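Local coordinates for Ig domain protein, group 2 domain protein (Shewanella frigidimarina, PDB 6BG8) that binds ice through its DUF3494 domain as part of an adhesin that holds the bacterium on ice and inhibits the growth of ice crystals, at residues N2-E7 with Y99-A104; N121-R126 with T141-G146; F203-V208 with F221-Q226. All blocks are in the same frame, centred on the assembly; numbering follows the deposited sequence.

Contact 1: N2-E7 with Y99-A104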
loop_
_atom_site.group_PDB
_atom_site.type_symbol
_atom_site.label_atom_id
_atom_site.label_comp_id
_atom_site.label_asym_id
_atom_site.label_seq_id
_atom_site.Cartn_x
_atom_site.Cartn_y
_atom_site.Cartn_z
ATOM N N ASN A 2 2.084 -14.965 -16.638
ATOM C CA ASN A 2 1.833 -13.805 -15.797
ATOM C C ASN A 2 1.242 -14.254 -14.465
ATOM O O ASN A 2 0.288 -15.043 -14.454
ATOM C CB ASN A 2 0.868 -12.850 -16.492
ATOM C CG ASN A 2 0.945 -11.438 -15.945
ATOM O OD1 ASN A 2 1.966 -11.020 -15.380
ATOM N ND2 ASN A 2 -0.124 -10.681 -16.139
ATOM N N PRO A 3 1.765 -13.784 -13.334
ATOM C CA PRO A 3 1.131 -14.109 -12.049
ATOM C C PRO A 3 -0.295 -13.588 -11.996
ATOM O O PRO A 3 -0.636 -12.574 -12.613
ATOM C CB PRO A 3 2.019 -13.393 -11.023
ATOM C CG PRO A 3 3.335 -13.294 -11.692
ATOM C CD PRO A 3 3.050 -13.089 -13.147
ATOM N N LEU A 4 -1.131 -14.301 -11.248
ATOM C CA LEU A 4 -2.479 -13.839 -10.956
ATOM C C LEU A 4 -2.420 -12.817 -9.829
ATOM O O LEU A 4 -1.834 -13.077 -8.774
ATOM C CB LEU A 4 -3.373 -15.018 -10.563
ATOM C CG LEU A 4 -4.822 -14.681 -10.189
ATOM C CD1 LEU A 4 -5.554 -14.087 -11.395
ATOM C CD2 LEU A 4 -5.557 -15.921 -9.673
ATOM N N ALA A 5 -2.981 -11.642 -10.067
ATOM C CA ALA A 5 -2.992 -10.622 -9.026
ATOM C C ALA A 5 -4.050 -10.953 -7.980
ATOM O O ALA A 5 -5.036 -11.638 -8.277
ATOM C CB ALA A 5 -3.273 -9.248 -9.631
ATOM N N PRO A 6 -3.878 -10.474 -6.749
ATOM C CA PRO A 6 -4.909 -10.680 -5.731
ATOM C C PRO A 6 -6.170 -9.896 -6.043
ATOM O O PRO A 6 -6.164 -8.906 -6.775
ATOM C CB PRO A 6 -4.251 -10.156 -4.447
ATOM C CG PRO A 6 -3.271 -9.112 -4.942
ATOM C CD PRO A 6 -2.717 -9.736 -6.210
ATOM N N GLU A 7 -7.273 -10.383 -5.488
ATOM C CA GLU A 7 -8.528 -9.648 -5.474
ATOM C C GLU A 7 -8.530 -8.731 -4.257
ATOM O O GLU A 7 -8.376 -9.199 -3.124
ATOM C CB GLU A 7 -9.711 -10.614 -5.432
ATOM C CG GLU A 7 -11.059 -9.954 -5.224
ATOM C CD GLU A 7 -11.431 -9.028 -6.358
ATOM O OE1 GLU A 7 -11.236 -9.420 -7.533
ATOM O OE2 GLU A 7 -11.907 -7.908 -6.073
ATOM N N TYR A 99 -4.095 -9.972 1.711
ATOM C CA TYR A 99 -2.803 -10.282 2.321
ATOM C C TYR A 99 -2.518 -11.777 2.225
ATOM O O TYR A 99 -1.406 -12.192 1.865
ATOM C CB TYR A 99 -2.751 -9.819 3.787
ATOM C CG TYR A 99 -1.431 -10.208 4.442
ATOM C CD1 TYR A 99 -1.271 -11.460 5.031
ATOM C CD2 TYR A 99 -0.340 -9.347 4.431
ATOM C CE1 TYR A 99 -0.073 -11.846 5.584
ATOM C CE2 TYR A 99 0.873 -9.726 4.994
ATOM C CZ TYR A 99 0.992 -10.985 5.572
ATOM O OH TYR A 99 2.171 -11.405 6.144
ATOM N N ASN A 100 -3.525 -12.599 2.551
ATOM C CA ASN A 100 -3.360 -14.049 2.544
ATOM C C ASN A 100 -3.073 -14.568 1.142
ATOM O O ASN A 100 -2.290 -15.508 0.971
ATOM C CB ASN A 100 -4.611 -14.719 3.104
ATOM C CG ASN A 100 -4.633 -14.746 4.622
ATOM O OD1 ASN A 100 -3.711 -14.261 5.288
ATOM N ND2 ASN A 100 -5.703 -15.308 5.176
ATOM N N PHE A 101 -3.727 -13.990 0.132
ATOM C CA PHE A 101 -3.455 -14.367 -1.249
ATOM C C PHE A 101 -1.988 -14.135 -1.581
ATOM O O PHE A 101 -1.316 -15.005 -2.152
ATOM C CB PHE A 101 -4.370 -13.563 -2.181
ATOM C CG PHE A 101 -4.215 -13.887 -3.650
ATOM C CD1 PHE A 101 -3.090 -13.490 -4.371
ATOM C CD2 PHE A 101 -5.233 -14.552 -4.320
ATOM C CE1 PHE A 101 -2.968 -13.792 -5.728
ATOM C CE2 PHE A 101 -5.118 -14.845 -5.686
ATOM C CZ PHE A 101 -3.984 -14.465 -6.381
ATOM N N LEU A 102 -1.469 -12.963 -1.214
ATOM C CA LEU A 102 -0.096 -12.617 -1.557
ATOM C C LEU A 102 0.903 -13.419 -0.740
ATOM O O LEU A 102 2.000 -13.719 -1.229
ATOM C CB LEU A 102 0.124 -11.121 -1.350
ATOM C CG LEU A 102 -0.538 -10.193 -2.370
ATOM C CD1 LEU A 102 -0.443 -8.733 -1.918
ATOM C CD2 LEU A 102 0.097 -10.370 -3.742
ATOM N N ALA A 103 0.548 -13.775 0.497
ATOM C CA ALA A 103 1.448 -14.541 1.352
ATOM C C ALA A 103 1.526 -16.014 0.975
ATOM O O ALA A 103 2.514 -16.675 1.315
ATOM C CB ALA A 103 1.009 -14.417 2.813
ATOM N N ALA A 104 0.526 -16.544 0.280
ATOM C CA ALA A 104 0.474 -17.979 0.033
ATOM C C ALA A 104 1.363 -18.349 -1.148
ATOM O O ALA A 104 1.355 -17.680 -2.181
ATOM C CB ALA A 104 -0.966 -18.426 -0.229
#
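The extended N-terminal segment 2-7 runs past the last turn of helix 84-103, where the ring of Phe101 meets Leu4 and Pro6, and the tip of Leu102 meets the proline ring. On the side of segment 2-7, Pro6 contributes most: its CA sits over one face of the Phe101 ring, 3.6 Å from the ring centroid and 13° off the ring normal, a CH-pi contact. The same proline lays CB against Phe101 CD1 at 3.5 Å. Phe101 reaches this position with CG anti to its backbone N (chi1 -178°), which sends the ring out from the helix across the passing chain. Leu4 comes at the rim instead, with CG 3.9 Å from Phe101 CZ and CD2 lying in the plane of the ring. Its backbone O also stands near that plane, 3.3 Å from Phe101 CE1, where the slightly positive C-H edge of an aromatic ring suits a carbonyl oxygen.

In ice-binding proteins of this family such a helix lies alongside a beta-helix, and here the N-terminal segment packs against both elements. Ala5 and Pro6 touch Tyr183 of strand 182-186, while the Leu4 carbonyl accepts a hydrogen bond from Asn107. On the helix side, Leu102 is buried, with CD2 3.8 Å from Pro6 CG and a further contact to Tyr183 of the beta-helix. No hydrogen bond joins the two segments. Proline suits the place, since its ring restricts phi to a value compatible with the extended chain, needs no N-H partner and offers CH groups to both Phe101 and Leu102.

Contact 2: N121-R126 with T141-G146. With SO4 (sulfate ion), chain C.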
loop_
_atom_site.group_PDB
_atom_site.type_symbol
_atom_site.label_atom_id
_atom_site.label_comp_id
_atom_site.label_asym_id
_atom_site.label_seq_id
_atom_site.Cartn_x
_atom_site.Cartn_y
_atom_site.Cartn_z
ATOM N N ASN A 121 19.974 -1.730 -8.150
ATOM C CA ASN A 121 20.758 -1.945 -9.373
ATOM C C ASN A 121 20.324 -3.192 -10.136
ATOM O O ASN A 121 21.080 -3.714 -10.965
ATOM C CB ASN A 121 22.262 -2.003 -9.077
ATOM C CG ASN A 121 22.808 -0.680 -8.583
ATOM O OD1 ASN A 121 22.384 0.393 -9.028
ATOM N ND2 ASN A 121 23.757 -0.743 -7.656
ATOM N N LEU A 122 19.112 -3.679 -9.882
ATOM C CA LEU A 122 18.556 -4.808 -10.609
ATOM C C LEU A 122 17.485 -4.340 -11.583
ATOM O O LEU A 122 16.828 -3.318 -11.368
ATOM C CB LEU A 122 17.943 -5.839 -9.660
ATOM C CG LEU A 122 18.869 -6.477 -8.631
ATOM C CD1 LEU A 122 18.083 -7.508 -7.832
ATOM C CD2 LEU A 122 20.057 -7.113 -9.337
ATOM N N THR A 123 17.326 -5.101 -12.665
ATOM C CA THR A 123 16.169 -5.000 -13.545
ATOM C C THR A 123 15.468 -6.350 -13.510
ATOM O O THR A 123 16.060 -7.364 -13.892
ATOM C CB THR A 123 16.571 -4.619 -14.975
ATOM O OG1 THR A 123 17.206 -3.331 -14.970
ATOM C CG2 THR A 123 15.341 -4.567 -15.875
ATOM N N LEU A 124 14.234 -6.370 -13.023
ATOM C CA LEU A 124 13.466 -7.603 -12.876
ATOM C C LEU A 124 12.260 -7.600 -13.803
ATOM O O LEU A 124 11.626 -6.560 -14.013
ATOM C CB LEU A 124 12.993 -7.796 -11.430
ATOM C CG LEU A 124 14.100 -8.026 -10.398
ATOM C CD1 LEU A 124 13.509 -8.186 -8.986
ATOM C CD2 LEU A 124 14.956 -9.225 -10.788
ATOM N N THR A 125 11.936 -8.775 -14.331
ATOM C CA THR A 125 10.734 -8.952 -15.126
ATOM C C THR A 125 9.590 -9.439 -14.234
ATOM O O THR A 125 9.762 -9.689 -13.036
ATOM C CB THR A 125 11.017 -9.903 -16.284
ATOM O OG1 THR A 125 11.787 -11.009 -15.811
ATOM C CG2 THR A 125 11.843 -9.180 -17.327
ATOM N N ARG A 126 8.406 -9.557 -14.825
ATOM C CA ARG A 126 7.243 -9.933 -14.037
ATOM C C ARG A 126 7.423 -11.325 -13.444
ATOM O O ARG A 126 8.220 -12.144 -13.918
ATOM C CB ARG A 126 5.978 -9.883 -14.887
ATOM C CG ARG A 126 5.839 -11.036 -15.837
ATOM C CD ARG A 126 5.119 -10.573 -17.076
ATOM N NE ARG A 126 4.626 -11.677 -17.880
ATOM C CZ ARG A 126 3.622 -11.572 -18.740
ATOM N NH1 ARG A 126 2.999 -10.408 -18.896
ATOM N NH2 ARG A 126 3.236 -12.638 -19.432
ATOM N N THR A 141 18.723 1.805 -7.971
ATOM C CA THR A 141 17.348 1.793 -8.435
ATOM C C THR A 141 16.933 0.368 -8.766
ATOM O O THR A 141 17.708 -0.391 -9.353
ATOM C CB THR A 141 17.214 2.667 -9.683
ATOM O OG1 THR A 141 17.445 4.034 -9.331
ATOM C CG2 THR A 141 15.834 2.527 -10.308
ATOM N N LEU A 142 15.706 0.016 -8.407
ATOM C CA LEU A 142 15.087 -1.204 -8.901
ATOM C C LEU A 142 14.256 -0.845 -10.129
ATOM O O LEU A 142 13.354 -0.006 -10.045
ATOM C CB LEU A 142 14.211 -1.859 -7.833
ATOM C CG LEU A 142 13.314 -2.999 -8.339
ATOM C CD1 LEU A 142 14.159 -4.164 -8.879
ATOM C CD2 LEU A 142 12.364 -3.465 -7.236
ATOM N N THR A 143 14.577 -1.450 -11.268
ATOM C CA THR A 143 13.810 -1.239 -12.491
ATOM C C THR A 143 12.911 -2.449 -12.712
ATOM O O THR A 143 13.384 -3.588 -12.707
ATOM C CB THR A 143 14.736 -1.017 -13.690
ATOM O OG1 THR A 143 15.551 0.143 -13.448
ATOM C CG2 THR A 143 13.911 -0.801 -14.966
ATOM N N LEU A 144 11.615 -2.207 -12.883
ATOM C CA LEU A 144 10.658 -3.281 -13.131
ATOM C C LEU A 144 10.232 -3.209 -14.590
ATOM O O LEU A 144 9.714 -2.180 -15.042
ATOM C CB LEU A 144 9.465 -3.189 -12.178
ATOM C CG LEU A 144 9.857 -3.382 -10.703
ATOM C CD1 LEU A 144 8.663 -3.178 -9.748
ATOM C CD2 LEU A 144 10.548 -4.717 -10.445
ATOM N N ASP A 145 10.474 -4.300 -15.323
ATOM C CA ASP A 145 10.401 -4.357 -16.779
ATOM C C ASP A 145 9.198 -5.207 -17.157
ATOM O O ASP A 145 9.228 -6.437 -17.016
ATOM C CB ASP A 145 11.703 -4.939 -17.341
ATOM C CG ASP A 145 11.743 -4.998 -18.872
ATOM O OD1 ASP A 145 10.726 -4.771 -19.556
ATOM O OD2 ASP A 145 12.834 -5.294 -19.395
ATOM N N GLY A 146 8.144 -4.557 -17.649
ATOM C CA GLY A 146 6.963 -5.282 -18.070
ATOM C C GLY A 146 7.060 -5.993 -19.399
ATOM O O GLY A 146 6.081 -6.615 -19.819
HETATM S S SO4 C . 6.221 -14.881 -17.957
HETATM O O1 SO4 C . 4.824 -14.882 -18.369
HETATM O O2 SO4 C . 6.584 -16.128 -17.294
HETATM O O3 SO4 C . 7.020 -14.548 -19.126
HETATM O O4 SO4 C . 6.538 -13.877 -16.969
HETATM O O HOH W 1 20.815 2.098 -9.999
HETATM O O HOH W 2 17.904 -0.500 -12.156
HETATM O O HOH W 3 7.845 -8.732 -17.403
#
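Leu122 O takes the N-H of Thr143 at 2.9 Å in a nearly straight bond (177° at the hydrogen), and Thr143 O in turn accepts Leu124 N, also at 2.9 Å. Asp145 N then bonds to Leu124 O, so the connections pass back and forth between two parallel strands in matching register. The axes of the short strands 122-125 and 142-145 come within 4.7 Å, at 25°. Thr123 and Thr143 stand side by side on one face, Thr123 OG1 3.6 Å from Thr143 CB; these beta-branched residues suit an extended backbone. Thr123 also sets CG2 against Asp145 CB. On the face with Leu122, Leu142 and Leu144, Leu124 meets Leu142 almost at a right angle, CD1 to CD1 4.1 Å.

Water extends the pairing at both ends: one bridges Leu122 O, Thr141 O and Thr143 OG1, another Arg126 N and Asp145 O. Asp145 OD1 is held by Glu147 N and Asn175 ND2. In the conformer described here, one of two, Arg126 bends at chi2 (-148°) and presents its guanidinium edge to a sulfate, NH2 to O1 2.9 Å, while NH1 forms a salt bridge with Asp149. The sulfate, probably from the crystallisation liquor, also bonds to Met1 N.

Farther out, strand 171-174 pairs with 142-145; Phe156 backs Leu124 and Leu144, and Phe154 also touches Leu144. Parallel strands from successive turns, with leucines turned toward the interior, are characteristic of the beta-helix of DUF3494 ice-binding domains.

Contact 3: F203-V208 with F221-Q226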
loop_
_atom_site.group_PDB
_atom_site.type_symbol
_atom_site.label_atom_id
_atom_site.label_comp_id
_atom_site.label_asym_id
_atom_site.label_seq_id
_atom_site.Cartn_x
_atom_site.Cartn_y
_atom_site.Cartn_z
ATOM N N PHE A 203 1.318 -4.449 1.245
ATOM C CA PHE A 203 0.562 -5.196 2.255
ATOM C C PHE A 203 1.540 -5.621 3.350
ATOM O O PHE A 203 2.119 -6.711 3.296
ATOM C CB PHE A 203 -0.131 -6.413 1.640
ATOM C CG PHE A 203 -1.241 -6.068 0.692
ATOM C CD1 PHE A 203 -0.958 -5.629 -0.599
ATOM C CD2 PHE A 203 -2.570 -6.217 1.080
ATOM C CE1 PHE A 203 -1.981 -5.325 -1.480
ATOM C CE2 PHE A 203 -3.598 -5.911 0.206
ATOM C CZ PHE A 203 -3.300 -5.468 -1.076
ATOM N N ALA A 204 1.734 -4.748 4.339
ATOM C CA ALA A 204 2.599 -5.051 5.473
ATOM C C ALA A 204 1.767 -5.662 6.589
ATOM O O ALA A 204 0.722 -5.117 6.955
ATOM C CB ALA A 204 3.299 -3.790 5.980
ATOM N N TRP A 205 2.220 -6.799 7.121
ATOM C CA TRP A 205 1.465 -7.419 8.204
ATOM C C TRP A 205 1.425 -6.514 9.424
ATOM O O TRP A 205 0.384 -6.388 10.078
ATOM C CB TRP A 205 2.060 -8.776 8.583
ATOM C CG TRP A 205 1.312 -9.395 9.721
ATOM C CD1 TRP A 205 1.707 -9.470 11.032
ATOM C CD2 TRP A 205 0.018 -10.006 9.658
ATOM N NE1 TRP A 205 0.740 -10.099 11.780
ATOM C CE2 TRP A 205 -0.308 -10.435 10.963
ATOM C CE3 TRP A 205 -0.898 -10.230 8.624
ATOM C CZ2 TRP A 205 -1.506 -11.087 11.259
ATOM C CZ3 TRP A 205 -2.097 -10.885 8.925
ATOM C CH2 TRP A 205 -2.386 -11.295 10.230
ATOM N N SER A 206 2.549 -5.872 9.745
ATOM C CA SER A 206 2.608 -4.992 10.905
ATOM C C SER A 206 2.309 -3.549 10.520
ATOM O O SER A 206 1.151 -3.130 10.569
ATOM C CB SER A 206 3.977 -5.093 11.584
ATOM O OG SER A 206 5.014 -4.995 10.631
ATOM N N GLU A 207 3.329 -2.785 10.123
ATOM C CA GLU A 207 3.163 -1.358 9.871
ATOM C C GLU A 207 3.909 -0.940 8.610
ATOM O O GLU A 207 4.828 -1.620 8.151
ATOM C CB GLU A 207 3.661 -0.520 11.062
ATOM C CG GLU A 207 5.125 -0.740 11.432
ATOM C CD GLU A 207 5.576 0.099 12.629
ATOM O OE1 GLU A 207 5.218 1.295 12.697
ATOM O OE2 GLU A 207 6.297 -0.441 13.499
ATOM N N VAL A 208 3.512 0.214 8.071
ATOM C CA VAL A 208 4.206 0.862 6.962
ATOM C C VAL A 208 4.702 2.214 7.452
ATOM O O VAL A 208 3.916 3.014 7.974
ATOM C CB VAL A 208 3.290 1.043 5.735
ATOM C CG1 VAL A 208 4.074 1.664 4.575
ATOM C CG2 VAL A 208 2.651 -0.281 5.321
ATOM N N PHE A 221 -1.088 -0.507 2.982
ATOM C CA PHE A 221 -1.917 -1.276 3.904
ATOM C C PHE A 221 -1.067 -1.763 5.069
ATOM O O PHE A 221 -0.013 -2.374 4.856
ATOM C CB PHE A 221 -2.549 -2.507 3.224
ATOM C CG PHE A 221 -3.498 -2.185 2.100
ATOM C CD1 PHE A 221 -4.796 -1.793 2.364
ATOM C CD2 PHE A 221 -3.104 -2.330 0.776
ATOM C CE1 PHE A 221 -5.675 -1.512 1.329
ATOM C CE2 PHE A 221 -3.979 -2.045 -0.263
ATOM C CZ PHE A 221 -5.268 -1.639 0.016
ATOM N N ALA A 222 -1.542 -1.536 6.296
ATOM C CA ALA A 222 -0.950 -2.128 7.492
ATOM C C ALA A 222 -2.007 -3.034 8.114
ATOM O O ALA A 222 -3.008 -2.546 8.648
ATOM C CB ALA A 222 -0.474 -1.050 8.468
ATOM N N VAL A 223 -1.806 -4.351 8.024
ATOM C CA VAL A 223 -2.880 -5.282 8.369
ATOM C C VAL A 223 -3.187 -5.243 9.862
ATOM O O VAL A 223 -4.357 -5.294 10.259
ATOM C CB VAL A 223 -2.534 -6.706 7.901
ATOM C CG1 VAL A 223 -3.645 -7.677 8.317
ATOM C CG2 VAL A 223 -2.337 -6.734 6.383
ATOM N N THR A 224 -2.159 -5.174 10.715
ATOM C CA THR A 224 -2.382 -5.239 12.153
ATOM C C THR A 224 -1.941 -4.006 12.923
ATOM O O THR A 224 -2.255 -3.913 14.114
ATOM C CB THR A 224 -1.689 -6.463 12.782
ATOM O OG1 THR A 224 -0.262 -6.317 12.714
ATOM C CG2 THR A 224 -2.111 -7.735 12.079
ATOM N N ASP A 225 -1.239 -3.061 12.305
ATOM C CA ASP A 225 -0.853 -1.878 13.065
ATOM C C ASP A 225 -1.147 -0.604 12.283
ATOM O O ASP A 225 -2.318 -0.277 12.075
ATOM C CB ASP A 225 0.617 -1.949 13.481
ATOM C CG ASP A 225 0.969 -0.930 14.558
ATOM O OD1 ASP A 225 0.038 -0.339 15.154
ATOM O OD2 ASP A 225 2.175 -0.704 14.789
ATOM N N GLN A 226 -0.116 0.105 11.817
ATOM C CA GLN A 226 -0.302 1.502 11.448
ATOM C C GLN A 226 0.405 1.837 10.140
ATOM O O GLN A 226 1.388 1.207 9.753
ATOM C CB GLN A 226 0.222 2.440 12.544
ATOM C CG GLN A 226 1.723 2.325 12.764
ATOM C CD GLN A 226 2.229 3.248 13.850
ATOM O OE1 GLN A 226 1.482 4.078 14.365
ATOM N NE2 GLN A 226 3.499 3.095 14.218
HETATM O O HOH W 4 3.928 -2.710 14.283
#
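Phe203 and Phe221 share nearly the same first torsion, CG anti to the carbonyl carbon (chi1 -68° and -63°), and their side chains therefore run side by side from neighbouring strands. The rings form an offset stack with centroids 4.6 Å apart and planes at 26°, Phe221 CD2 lying over the centre of the Phe203 ring. Trp205, by contrast, has CG anti to the backbone N, which swings the indole back across the partner segment. Thr224 CG2 lies over the indole face, offset toward the rim, 3.4 Å from Trp205 CE2, and Val223 CG1 reaches Trp205 CZ3 at 3.6 Å.

The backbones pair as parallel strands first: Ala204 N bonds to Phe221 O, and Val223 N to Ala204 O at 2.8 Å. Both chains then leave the strand and turn together, stacked as equivalent corners of successive coils. This is the architecture of the beta-helix, in which matching residues recur one turn apart: Phe above Phe, Ala above Ala. Helix 84-103 covers the aromatic pair, Ala98 and Leu102 touching Phe203 and Leu95 touching Phe221. The small alanines face the other way, and Ala222 CB fits against Ser206 O at the turn.

Two donors of Thr224 grip Trp205 O from opposite faces of its plane, the backbone N and the hydroxyl OG1, the latter at 2.7 Å. A threonine suits this corner because its hydroxyl pins the carbonyl while its methyl covers the indole. Beyond it, Glu207 and Gln226 extend alongside each other, and NE2 of Gln226 meets Glu207 OE1 at 2.9 Å from above the carboxylate plane; OE1 also takes Asn209 ND2. Asp225 OD2 lies 4.2 Å from Glu207 OE1; a water donates to Asp225 OD2 and only weakly to Glu207 OE2, which may moderate the repulsion. Val208 N to Gln226 O resumes the backbone pairing.

From the N terminus, contact 1 closes first and spans the longest loop, bringing the end of helix 84-103 back to segment 2-7 across 91 intervening residues. Contacts 2 and 3 follow in series, closing short loops of 14 and 12 residues respectively between consecutive turns of the beta-helix, so none nests in or crosses another. Contact 1 touches both of the others: Asn2 packs on Arg126 of contact 2, while Tyr99 packs on Trp205, Phe203 and Val223 of contact 3, and Leu102 on Phe203. Contacts 2 and 3 do not meet, their nearest atoms being about 13 Å apart. The N-terminal segment and helix thus connect two separate regions of the coil.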